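Local coordinates for protein internalin (Listeria monocytogenes serotype 4b, PDB 4FMZ) that is a leucine-rich-repeat protein of the internalin family that probably serves in adhesion to, or invasion of, host cells, at residues S183-Q188 and T205-Q210; T314-S319 and A338-Q343. One frame throughout, in Å; residues are numbered along the deposited sequence.

Contact 1 of 2, residues S183-Q188 and T205-Q210. With EDO (1,2-ethanediol), chain E.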
ATOM      1  N   SER A 183       1.060  -3.247   2.917  1.00 18.61           N
ATOM      2  CA  SER A 183       1.685  -1.979   3.250  1.00 18.01           C
ATOM      3  C   SER A 183       1.319  -1.553   4.661  1.00 23.27           C
ATOM      4  O   SER A 183       0.136  -1.469   5.002  1.00 22.77           O
ATOM      5  CB  SER A 183       1.314  -0.876   2.259  1.00 19.29           C
ATOM      6  OG  SER A 183       2.031   0.305   2.596  1.00 21.86           O
ATOM      7  N   LEU A 184       2.350  -1.295   5.480  1.00 21.10           N
ATOM      8  CA  LEU A 184       2.207  -0.836   6.859  1.00 21.25           C
ATOM      9  C   LEU A 184       3.107   0.378   7.099  1.00 24.61           C
ATOM     10  O   LEU A 184       3.600   0.587   8.213  1.00 24.02           O
ATOM     11  CB  LEU A 184       2.518  -1.970   7.845  1.00 21.51           C
ATOM     12  CG  LEU A 184       1.485  -3.128   7.886  1.00 25.87           C
ATOM     13  CD1 LEU A 184       1.904  -4.174   8.883  1.00 25.96           C
ATOM     14  CD2 LEU A 184       0.064  -2.629   8.221  1.00 26.27           C
ATOM     15  N   ASN A 185       3.280   1.198   6.057  1.00 20.38           N
ATOM     16  CA  ASN A 185       4.148   2.382   6.109  1.00 19.62           C
ATOM     17  C   ASN A 185       3.654   3.424   7.100  1.00 23.66           C
ATOM     18  O   ASN A 185       2.451   3.647   7.217  1.00 21.78           O
ATOM     19  CB  ASN A 185       4.248   3.044   4.727  1.00 20.36           C
ATOM     20  CG  ASN A 185       4.946   2.228   3.676  1.00 32.14           C
ATOM     21  OD1 ASN A 185       5.758   1.341   3.960  1.00 18.71           O
ATOM     22  ND2 ASN A 185       4.662   2.536   2.424  1.00 20.42           N
ATOM     23  N   TYR A 186       4.599   4.080   7.781  1.00 23.02           N
ATOM     24  CA  TYR A 186       4.397   5.224   8.670  1.00 23.20           C
ATOM     25  C   TYR A 186       3.286   5.008   9.727  1.00 25.81           C
ATOM     26  O   TYR A 186       2.365   5.821   9.847  1.00 23.76           O
ATOM     27  CB  TYR A 186       4.109   6.495   7.824  1.00 23.94           C
ATOM     28  CG  TYR A 186       4.511   7.816   8.458  1.00 26.40           C
ATOM     29  CD1 TYR A 186       4.597   7.957   9.840  1.00 28.93           C
ATOM     30  CD2 TYR A 186       4.720   8.950   7.677  1.00 27.45           C
ATOM     31  CE1 TYR A 186       4.922   9.175  10.428  1.00 29.37           C
ATOM     32  CE2 TYR A 186       5.060  10.174   8.254  1.00 28.52           C
ATOM     33  CZ  TYR A 186       5.159  10.280   9.630  1.00 35.19           C
ATOM     34  OH  TYR A 186       5.520  11.467  10.225  1.00 37.52           O
ATOM     35  N   ASN A 187       3.420   3.967  10.538  1.00 23.09           N
ATOM     36  CA  ASN A 187       2.470   3.746  11.623  1.00 23.62           C
ATOM     37  C   ASN A 187       3.237   3.912  12.946  1.00 28.13           C
ATOM     38  O   ASN A 187       4.161   4.725  12.985  1.00 27.39           O
ATOM     39  CB  ASN A 187       1.784   2.388  11.454  1.00 23.59           C
ATOM     40  CG  ASN A 187       0.846   2.372  10.263  1.00 36.60           C
ATOM     41  OD1 ASN A 187       0.005   3.257  10.097  1.00 29.34           O
ATOM     42  ND2 ASN A 187       0.972   1.378   9.394  1.00 28.53           N
ATOM     43  N   GLN A 188       2.877   3.168  14.009  1.00 26.40           N
ATOM     44  CA  GLN A 188       3.571   3.209  15.309  1.00 26.57           C
ATOM     45  C   GLN A 188       3.953   1.765  15.703  1.00 29.62           C
ATOM     46  O   GLN A 188       3.871   1.386  16.873  1.00 28.95           O
ATOM     47  CB  GLN A 188       2.663   3.875  16.381  1.00 28.79           C
ATOM     48  CG  GLN A 188       2.170   5.296  16.052  1.00 42.58           C
ATOM     49  CD  GLN A 188       3.284   6.316  15.933  1.00 68.65           C
ATOM     50  OE1 GLN A 188       4.201   6.382  16.761  1.00 68.28           O
ATOM     51  NE2 GLN A 188       3.220   7.154  14.902  1.00 59.29           N
ATOM     52  N   THR A 205       6.001  -3.669   2.613  1.00 20.62           N
ATOM     53  CA  THR A 205       6.540  -2.335   2.848  1.00 20.52           C
ATOM     54  C   THR A 205       6.059  -1.902   4.246  1.00 24.12           C
ATOM     55  O   THR A 205       4.899  -2.119   4.611  1.00 22.44           O
ATOM     56  CB  THR A 205       6.252  -1.370   1.684  1.00 23.07           C
ATOM     57  OG1 THR A 205       6.871  -0.107   1.952  1.00 22.04           O
ATOM     58  CG2 THR A 205       4.779  -1.189   1.379  1.00 22.87           C
ATOM     59  N   ALA A 206       6.996  -1.395   5.061  1.00 19.96           N
ATOM     60  CA  ALA A 206       6.705  -0.975   6.430  1.00 19.71           C
ATOM     61  C   ALA A 206       7.732   0.061   6.862  1.00 24.60           C
ATOM     62  O   ALA A 206       8.173   0.061   8.016  1.00 24.24           O
ATOM     63  CB  ALA A 206       6.711  -2.184   7.376  1.00 20.58           C
ATOM     64  N   TYR A 207       8.092   0.974   5.941  1.00 22.38           N
ATOM     65  CA  TYR A 207       9.056   2.008   6.286  1.00 22.20           C
ATOM     66  C   TYR A 207       8.442   2.995   7.285  1.00 25.57           C
ATOM     67  O   TYR A 207       7.216   3.127   7.345  1.00 23.86           O
ATOM     68  CB  TYR A 207       9.643   2.729   5.049  1.00 23.78           C
ATOM     69  CG  TYR A 207       8.661   3.400   4.112  1.00 24.59           C
ATOM     70  CD1 TYR A 207       7.980   4.554   4.494  1.00 26.35           C
ATOM     71  CD2 TYR A 207       8.539   2.986   2.790  1.00 25.47           C
ATOM     72  CE1 TYR A 207       7.108   5.206   3.621  1.00 26.22           C
ATOM     73  CE2 TYR A 207       7.716   3.668   1.888  1.00 26.38           C
ATOM     74  CZ  TYR A 207       6.984   4.763   2.315  1.00 32.42           C
ATOM     75  OH  TYR A 207       6.135   5.405   1.449  1.00 33.54           O
ATOM     76  N   VAL A 208       9.309   3.659   8.087  1.00 23.05           N
ATOM     77  CA  VAL A 208       8.944   4.692   9.066  1.00 22.77           C
ATOM     78  C   VAL A 208       8.031   4.090  10.159  1.00 26.86           C
ATOM     79  O   VAL A 208       6.859   4.424  10.301  1.00 27.21           O
ATOM     80  CB  VAL A 208       8.375   5.997   8.414  1.00 25.84           C
ATOM     81  CG1 VAL A 208       8.172   7.103   9.444  1.00 25.62           C
ATOM     82  CG2 VAL A 208       9.308   6.503   7.321  1.00 25.72           C
ATOM     83  N   ASN A 209       8.604   3.178  10.934  1.00 23.04           N
ATOM     84  CA  ASN A 209       7.958   2.578  12.089  1.00 22.96           C
ATOM     85  C   ASN A 209       9.018   2.552  13.196  1.00 27.65           C
ATOM     86  O   ASN A 209       9.970   3.345  13.136  1.00 27.28           O
ATOM     87  CB  ASN A 209       7.359   1.189  11.749  1.00 22.40           C
ATOM     88  CG  ASN A 209       6.049   1.288  11.019  1.00 33.89           C
ATOM     89  OD1 ASN A 209       5.032   1.669  11.594  1.00 23.56           O
ATOM     90  ND2 ASN A 209       6.041   0.978   9.731  1.00 23.58           N
ATOM     91  N   GLN A 210       8.861   1.681  14.193  1.00 24.40           N
ATOM     92  CA  GLN A 210       9.799   1.545  15.310  1.00 24.84           C
ATOM     93  C   GLN A 210      10.214   0.067  15.437  1.00 27.79           C
ATOM     94  O   GLN A 210      10.415  -0.434  16.546  1.00 27.76           O
ATOM     95  CB  GLN A 210       9.132   2.057  16.615  1.00 26.87           C
ATOM     96  CG  GLN A 210       8.834   3.560  16.641  1.00 34.96           C
ATOM     97  CD  GLN A 210       7.765   3.911  17.653  1.00 50.17           C
ATOM     98  OE1 GLN A 210       7.922   3.721  18.866  1.00 47.39           O
ATOM     99  NE2 GLN A 210       6.645   4.437  17.178  1.00 32.80           N
TER
HETATM  100  C1  EDO E 403       7.385   7.418  14.146  1.00 43.14           C
HETATM  101  O1  EDO E 403       6.072   7.861  14.463  1.00 44.10           O
HETATM  102  C2  EDO E 403       7.303   6.041  13.454  1.00 40.57           C
HETATM  103  O2  EDO E 403       6.671   5.116  14.328  1.00 36.94           O
HETATM  104  O   HOH W   1       6.352   1.701  -0.248  1.00 25.23           O

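Contact 2 of 2, residues T314-S319 and A338-Q343. With EDO (1,2-ethanediol), chain G.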
ATOM      1  N   THR A 314      23.792   0.739 -12.596  1.00 26.59           N
ATOM      2  CA  THR A 314      23.454   1.944 -13.354  1.00 26.67           C
ATOM      3  C   THR A 314      23.295   3.105 -12.356  1.00 30.31           C
ATOM      4  O   THR A 314      23.440   4.267 -12.741  1.00 29.88           O
ATOM      5  CB  THR A 314      22.233   1.758 -14.264  1.00 29.03           C
ATOM      6  OG1 THR A 314      21.132   1.349 -13.470  1.00 23.39           O
ATOM      7  CG2 THR A 314      22.478   0.762 -15.393  1.00 28.67           C
ATOM      8  N   THR A 315      23.040   2.777 -11.068  1.00 25.60           N
ATOM      9  CA  THR A 315      22.927   3.753  -9.986  1.00 24.75           C
ATOM     10  C   THR A 315      23.835   3.332  -8.830  1.00 25.95           C
ATOM     11  O   THR A 315      23.780   2.186  -8.373  1.00 25.13           O
ATOM     12  CB  THR A 315      21.466   3.930  -9.563  1.00 31.43           C
ATOM     13  OG1 THR A 315      20.742   4.432 -10.682  1.00 31.89           O
ATOM     14  CG2 THR A 315      21.304   4.898  -8.418  1.00 27.99           C
ATOM     15  N   LEU A 316      24.674   4.268  -8.360  1.00 20.84           N
ATOM     16  CA  LEU A 316      25.569   4.006  -7.240  1.00 20.14           C
ATOM     17  C   LEU A 316      25.696   5.229  -6.347  1.00 22.83           C
ATOM     18  O   LEU A 316      26.187   6.275  -6.785  1.00 22.26           O
ATOM     19  CB  LEU A 316      26.949   3.538  -7.732  1.00 19.55           C
ATOM     20  CG  LEU A 316      28.032   3.334  -6.668  1.00 22.98           C
ATOM     21  CD1 LEU A 316      27.698   2.155  -5.718  1.00 23.07           C
ATOM     22  CD2 LEU A 316      29.361   3.152  -7.313  1.00 22.51           C
ATOM     23  N   PHE A 317      25.229   5.100  -5.104  1.00 19.49           N
ATOM     24  CA  PHE A 317      25.346   6.170  -4.116  1.00 18.95           C
ATOM     25  C   PHE A 317      26.410   5.793  -3.092  1.00 24.11           C
ATOM     26  O   PHE A 317      26.383   4.689  -2.529  1.00 24.27           O
ATOM     27  CB  PHE A 317      24.001   6.480  -3.443  1.00 20.52           C
ATOM     28  CG  PHE A 317      23.056   7.378  -4.226  1.00 22.31           C
ATOM     29  CD1 PHE A 317      22.982   7.305  -5.619  1.00 25.67           C
ATOM     30  CD2 PHE A 317      22.191   8.240  -3.569  1.00 25.13           C
ATOM     31  CE1 PHE A 317      22.110   8.136  -6.344  1.00 27.66           C
ATOM     32  CE2 PHE A 317      21.291   9.041  -4.290  1.00 29.05           C
ATOM     33  CZ  PHE A 317      21.247   8.973  -5.671  1.00 27.09           C
ATOM     34  N   LEU A 318      27.387   6.690  -2.894  1.00 20.23           N
ATOM     35  CA  LEU A 318      28.495   6.451  -1.970  1.00 19.40           C
ATOM     36  C   LEU A 318      28.881   7.684  -1.173  1.00 22.77           C
ATOM     37  O   LEU A 318      29.858   7.615  -0.440  1.00 22.64           O
ATOM     38  CB  LEU A 318      29.737   5.964  -2.740  1.00 19.34           C
ATOM     39  CG  LEU A 318      29.758   4.522  -3.209  1.00 23.35           C
ATOM     40  CD1 LEU A 318      30.889   4.300  -4.159  1.00 23.81           C
ATOM     41  CD2 LEU A 318      29.852   3.555  -2.036  1.00 24.34           C
ATOM     42  N   SER A 319      28.153   8.807  -1.301  1.00 20.04           N
ATOM     43  CA  SER A 319      28.552  10.035  -0.599  1.00 19.55           C
ATOM     44  C   SER A 319      28.563   9.868   0.921  1.00 21.66           C
ATOM     45  O   SER A 319      27.850   9.036   1.461  1.00 18.70           O
ATOM     46  CB  SER A 319      27.655  11.205  -0.987  1.00 21.87           C
ATOM     47  OG  SER A 319      26.347  11.102  -0.453  1.00 26.60           O
ATOM     48  N   ALA A 338      24.975   8.861  -9.847  1.00 28.11           N
ATOM     49  CA  ALA A 338      25.992   8.661  -8.807  1.00 27.26           C
ATOM     50  C   ALA A 338      26.075   9.938  -7.973  1.00 30.24           C
ATOM     51  O   ALA A 338      26.402  10.989  -8.529  1.00 30.36           O
ATOM     52  CB  ALA A 338      27.341   8.317  -9.436  1.00 28.16           C
ATOM     53  N   ASP A 339      25.710   9.869  -6.664  1.00 24.72           N
ATOM     54  CA  ASP A 339      25.617  11.018  -5.749  1.00 23.66           C
ATOM     55  C   ASP A 339      26.969  11.685  -5.383  1.00 28.03           C
ATOM     56  O   ASP A 339      27.009  12.437  -4.411  1.00 27.69           O
ATOM     57  CB  ASP A 339      24.877  10.607  -4.461  1.00 23.97           C
ATOM     58  CG  ASP A 339      25.644   9.688  -3.516  1.00 24.77           C
ATOM     59  OD1 ASP A 339      26.675   9.110  -3.946  1.00 24.82           O
ATOM     60  OD2 ASP A 339      25.231   9.573  -2.346  1.00 24.86           O
ATOM     61  N   PHE A 340      28.049  11.422  -6.133  1.00 24.44           N
ATOM     62  CA  PHE A 340      29.353  12.054  -5.878  1.00 25.19           C
ATOM     63  C   PHE A 340      29.806  12.764  -7.160  1.00 32.21           C
ATOM     64  O   PHE A 340      29.698  12.202  -8.252  1.00 32.62           O
ATOM     65  CB  PHE A 340      30.403  11.070  -5.313  1.00 26.19           C
ATOM     66  CG  PHE A 340      30.521   9.728  -5.991  1.00 28.03           C
ATOM     67  CD1 PHE A 340      29.577   8.720  -5.757  1.00 29.87           C
ATOM     68  CD2 PHE A 340      31.585   9.453  -6.844  1.00 30.55           C
ATOM     69  CE1 PHE A 340      29.665   7.487  -6.401  1.00 30.46           C
ATOM     70  CE2 PHE A 340      31.685   8.198  -7.465  1.00 33.57           C
ATOM     71  CZ  PHE A 340      30.717   7.233  -7.248  1.00 30.80           C
ATOM     72  N   ALA A 341      30.250  14.030  -7.007  1.00 30.60           N
ATOM     73  CA  ALA A 341      30.594  14.983  -8.062  1.00 31.94           C
ATOM     74  C   ALA A 341      31.621  14.485  -9.073  1.00 39.46           C
ATOM     75  O   ALA A 341      31.453  14.765 -10.265  1.00 39.72           O
ATOM     76  CB  ALA A 341      31.061  16.300  -7.455  1.00 32.65           C
ATOM     77  N   ASN A 342      32.687  13.810  -8.634  1.00 36.15           N
ATOM     78  CA  ASN A 342      33.721  13.405  -9.578  1.00 37.67           C
ATOM     79  C   ASN A 342      33.375  12.105 -10.294  1.00 44.97           C
ATOM     80  O   ASN A 342      32.342  11.485 -10.007  1.00 44.83           O
ATOM     81  CB  ASN A 342      35.108  13.308  -8.893  1.00 40.06           C
ATOM     82  CG  ASN A 342      35.159  12.722  -7.496  1.00 53.70           C
ATOM     83  OD1 ASN A 342      34.141  12.434  -6.854  1.00 38.29           O
ATOM     84  ND2 ASN A 342      36.367  12.576  -6.970  1.00 48.82           N
ATOM     85  N   GLN A 343      34.226  11.742 -11.284  1.00 43.38           N
ATOM     86  CA  GLN A 343      34.200  10.512 -12.090  1.00 69.12           C
ATOM     87  C   GLN A 343      35.310  10.556 -13.129  1.00 88.78           C
ATOM     88  O   GLN A 343      36.411  10.087 -12.860  1.00 41.65           O
ATOM     89  CB  GLN A 343      32.839  10.247 -12.768  1.00 70.23           C
ATOM     90  CG  GLN A 343      32.568   8.756 -13.007  1.00 81.25           C
ATOM     91  CD  GLN A 343      32.441   7.931 -11.738  1.00 92.44           C
ATOM     92  OE1 GLN A 343      33.123   6.917 -11.561  1.00 85.57           O
ATOM     93  NE2 GLN A 343      31.551   8.332 -10.836  1.00 81.19           N
TER
HETATM   94  C1  EDO G 405      32.299   8.718  -2.525  1.00 30.14           C
HETATM   95  O1  EDO G 405      32.055   8.870  -1.130  1.00 30.49           O
HETATM   96  C2  EDO G 405      33.404   9.705  -2.919  1.00 31.99           C
HETATM   97  O2  EDO G 405      33.020  10.992  -2.456  1.00 33.36           O

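Contact 1 of 2, residues S183-Q188 and T205-Q210
Asn185 and Asn209 carry most of the polar work between 183-188 and 205-210. The carboxamide oxygen of Asn185 accepts two bonds: Thr205 OG1 donates to Asn185 OD1 at 2.7 Å, in the carbonyl plane and on a lone pair, while Tyr207 N reaches it from a tilted position. A water joins Thr205 OG1 to Asn185 ND2. Asn209 works differently, tying main chain to main chain. Asn209 ND2 gives its hydrogens to two carbonyls, Leu184 O across the contact and Ala206 O in its own turn, each 2.9 Å away and close to the amide plane. Asn209 OD1 takes Asn187 N from above its carbonyl plane. Both N-H bonds and the oxygen being engaged, the amide's rotation is fixed.

Backbone bonds run alongside: Leu184 N meets Thr205 O, and Tyr186 N donates to Tyr207 O at 2.8 Å.

Outward from there the contact turns to packing. With CG set between its backbone N and carbonyl carbon (chi1 57°), the Tyr207 ring swings back over Asn185, whose amide stacks on one face with the planes 16° apart. Val208 CG1 sits over a face of the Tyr186 ring, 3.9 Å from its centroid. At the far end an ethanediol, probably from the crystallisation liquor, takes a hydrogen bond from Gln210 NE2 to its O2, which in turn donates to Asn187 O.

Asn187 and Asn209 are rungs of the asparagine ladder of a leucine-rich repeat, continued on one side by Asn231 ND2 on Ala206 O and on the other by Asn187 bonding Ser165 OG and Val162 O. The two turns leave parallel strands 181-183 and 203-205, between strands 159-161 and 225-227.

Contact 2 of 2, residues T314-S319 and A338-Q343
Asp339 offers its carboxylate to the backbone N-H groups of Leu318 and Ser319, and that is the tight part of this contact. Leu318 N donates to Asp339 OD1 at 2.7 Å, and Ser319 N meets the same oxygen from the opposite face of its plane. The other oxygen, Asp339 OD2, takes Ser319 N at 3.2 Å on its syn side and Ser319 OG at 2.7 Å from well above the carboxylate plane. Three donors thus supply four bonds, Ser319 N being shared between the two oxygens, which would probably favour the charged form. With CG lodged between backbone N and carbonyl carbon (chi1 72°), Asp339 also lays its CB over the centre of the Phe317 ring, 3.7 Å from the centroid, and the carboxylate plane is only 21° from the ring's.

Here the leucine-rich-repeat solenoid ends: strand 337-338 is the last of the parallel ladder, following 315-317. Leu316 O is buried here with no hydrogen-bond partner in the model; Ala338 CA lies 3.1 Å from Leu316 O in a CA-H...O contact.

Beyond it the packing thins. Phe340 lies alongside Leu318, its CE1 4.0 Å from Leu318 CB, and reaches Leu316 CD2 through CZ at 4.3 Å. An ethanediol, probably from the crystallisation liquor, has C1 over one face of the Phe340 ring and donates from O1 to Leu318 O.

In the fold
Both contacts join consecutive turns of the same solenoid where the chain leaves successive parallel strands, but contact 1 lies mid-array and contact 2 at the C-terminal end, their centres 28 Å apart. Contact 1, with 545 Å² buried, rests on neutral amides and backbone bonds in a pattern that continues into turns on both sides. Contact 2 buries 356 Å² and relies on one carboxylate just after the last strand, set against a ring of the strand before it. Neither is wholly core: contact 1 buries Leu184, Ala206 and two asparagines and is fringed by exposed tyrosines, whereas contact 2 buries Leu316 and Leu318, its carboxylate and phenylalanines staying partly exposed. An ethanediol sits at the margin of each.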